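Glycerol uptake operon antiterminator regulatory protein (Listeria monocytogenes str. 4b, PDB 3KTS) probably regulates the glycerol uptake operon by antitermination of transcription in response to glycerol-3-phosphate, through a TIM-barrel-like domain. Local coordinates at residues M35-V40 / L63-K68. Residues are numbered along the deposited sequence; the frame is centred on the assembly and turned at random.
Sequences MLETHV and LVNGLK
T38 and H39 pair in parallel with V64 and N65, and backbone bonds alternate between the two strands. T38 N gives to L63 O at 3.1 Å, with an N-H...O angle of 160°. T38 O then accepts from N65 N at 3.0 Å, and V40 N closes the series on N65 O at 3.1 Å. T38 O is gripped twice, because N65 ND2 also reaches it, at 3.2 Å. The two donors arrive from opposite faces of its carbonyl plane. With CG anti to its carbonyl carbon (chi1 -70°), N65 folds its amide back over the partner strand. The same ND2 makes a weak bond to E37 OE1, at the end of an extended glutamate chain. Carboxylate and amide planes are turned 67° apart. The bonds from ND2 to T38 O and E37 OE1 are both bent, but together they probably limit the amide's rotation at the surface.

On the other face, T38 OG1 lies against V64 CG2. V40 CG2 touches L67 CD1 at 4.0 Å, and these side chains cross at about a right angle. A type II turn from V64 to L67, closed by L67 N on V64 O, brings L67 there, with G66 at its third position.

Strand 64-65 is a short extra strand beside the eight-stranded parallel TIM barrel. It follows strand 56-60 and pairs with the C-terminal end of strand 32-39. Helix 43-52 meets T38 and V64 through L43, while F76 of helix 71-81 packs on V40 and L67.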
loop_
_atom_site.group_PDB
_atom_site.type_symbol
_atom_site.label_atom_id
_atom_site.label_comp_id
_atom_site.label_asym_id
_atom_site.label_seq_id
_atom_site.Cartn_x
_atom_site.Cartn_y
_atom_site.Cartn_z
ATOM N N MET A 35 4.224 -2.243 5.519
ATOM C CA MET A 35 4.679 -3.476 6.151
ATOM C C MET A 35 4.196 -4.701 5.383
ATOM O O MET A 35 2.995 -4.953 5.288
ATOM C CB MET A 35 4.200 -3.542 7.603
ATOM C CG MET A 35 5.280 -3.939 8.595
ATOM S SD MET A 35 4.706 -3.891 10.304
ATOM C CE MET A 35 5.002 -2.173 10.713
ATOM N N LEU A 36 5.140 -5.461 4.835
ATOM C CA LEU A 36 4.844 -6.384 3.748
ATOM C C LEU A 36 4.513 -7.775 4.279
ATOM O O LEU A 36 3.360 -8.203 4.250
ATOM C CB LEU A 36 6.022 -6.460 2.774
ATOM C CG LEU A 36 5.995 -5.480 1.600
ATOM C CD1 LEU A 36 7.386 -5.309 1.010
ATOM C CD2 LEU A 36 5.011 -5.943 0.535
ATOM N N GLU A 37 5.533 -8.475 4.766
ATOM C CA GLU A 37 5.334 -9.754 5.437
ATOM C C GLU A 37 5.443 -9.605 6.950
ATOM O O GLU A 37 6.353 -8.949 7.455
ATOM C CB GLU A 37 6.348 -10.784 4.936
ATOM C CG GLU A 37 6.076 -12.203 5.411
ATOM C CD GLU A 37 7.245 -13.136 5.159
ATOM O OE1 GLU A 37 7.122 -14.341 5.461
ATOM O OE2 GLU A 37 8.288 -12.663 4.659
ATOM N N THR A 38 4.508 -10.218 7.668
ATOM C CA THR A 38 4.439 -10.075 9.118
ATOM C C THR A 38 4.034 -11.387 9.782
ATOM O O THR A 38 3.681 -12.353 9.104
ATOM C CB THR A 38 3.444 -8.974 9.530
ATOM O OG1 THR A 38 2.206 -9.159 8.835
ATOM C CG2 THR A 38 4.005 -7.599 9.201
ATOM N N HIS A 39 4.087 -11.414 11.109
ATOM C CA HIS A 39 3.660 -12.577 11.866
ATOM C C HIS A 39 2.599 -12.112 12.842
ATOM O O HIS A 39 2.791 -11.120 13.548
ATOM C CB HIS A 39 4.858 -13.212 12.580
ATOM C CG HIS A 39 6.004 -13.508 11.660
ATOM N ND1 HIS A 39 6.955 -12.565 11.325
ATOM C CD2 HIS A 39 6.325 -14.626 10.965
ATOM C CE1 HIS A 39 7.821 -13.096 10.482
ATOM N NE2 HIS A 39 7.463 -14.346 10.248
ATOM N N VAL A 40 1.471 -12.822 12.857
ATOM C CA VAL A 40 0.317 -12.467 13.698
ATOM C C VAL A 40 0.654 -12.409 15.204
ATOM O O VAL A 40 0.027 -11.667 15.960
ATOM C CB VAL A 40 -0.908 -13.390 13.384
ATOM C CG1 VAL A 40 -0.679 -14.818 13.861
ATOM C CG2 VAL A 40 -2.208 -12.812 13.943
ATOM N N LEU A 63 -0.637 -10.554 3.737
ATOM C CA LEU A 63 0.697 -11.069 4.051
ATOM C C LEU A 63 0.976 -11.286 5.550
ATOM O O LEU A 63 2.136 -11.372 5.969
ATOM C CB LEU A 63 1.765 -10.151 3.446
ATOM C CG LEU A 63 1.827 -10.004 1.923
ATOM C CD1 LEU A 63 2.843 -8.947 1.554
ATOM C CD2 LEU A 63 2.154 -11.327 1.220
ATOM N N VAL A 64 -0.084 -11.384 6.350
ATOM C CA VAL A 64 0.056 -11.645 7.783
ATOM C C VAL A 64 0.016 -13.148 8.053
ATOM O O VAL A 64 -1.057 -13.747 8.134
ATOM C CB VAL A 64 -1.039 -10.936 8.618
ATOM C CG1 VAL A 64 -0.769 -11.112 10.116
ATOM C CG2 VAL A 64 -1.135 -9.455 8.253
ATOM N N ASN A 65 1.196 -13.747 8.180
ATOM C CA ASN A 65 1.319 -15.170 8.501
ATOM C C ASN A 65 0.579 -15.602 9.773
ATOM O O ASN A 65 0.736 -15.004 10.846
ATOM C CB ASN A 65 2.790 -15.571 8.563
ATOM C CG ASN A 65 3.445 -15.567 7.200
ATOM O OD1 ASN A 65 3.078 -16.352 6.317
ATOM N ND2 ASN A 65 4.419 -14.682 7.015
ATOM N N GLY A 66 -0.251 -16.630 9.618
ATOM C CA GLY A 66 -1.073 -17.153 10.703
ATOM C C GLY A 66 -2.483 -16.605 10.713
ATOM O O GLY A 66 -3.339 -17.128 11.426
ATOM N N LEU A 67 -2.716 -15.556 9.918
ATOM C CA LEU A 67 -4.010 -14.862 9.852
ATOM C C LEU A 67 -4.572 -14.869 8.432
ATOM O O LEU A 67 -3.867 -14.529 7.471
ATOM C CB LEU A 67 -3.853 -13.412 10.317
ATOM C CG LEU A 67 -5.099 -12.589 10.666
ATOM C CD1 LEU A 67 -5.675 -12.974 12.027
ATOM C CD2 LEU A 67 -4.767 -11.106 10.658
ATOM N N LYS A 68 -5.847 -15.231 8.307
ATOM C CA LYS A 68 -6.557 -15.176 7.023
ATOM C C LYS A 68 -6.805 -13.721 6.604
ATOM O O LYS A 68 -6.351 -12.792 7.267
ATOM C CB LYS A 68 -7.900 -15.928 7.089
ATOM C CG LYS A 68 -7.937 -17.185 7.961
ATOM C CD LYS A 68 -8.785 -18.262 7.326
ATOM C CE LYS A 68 -9.261 -19.315 8.322
ATOM N NZ LYS A 68 -10.626 -18.993 8.859
#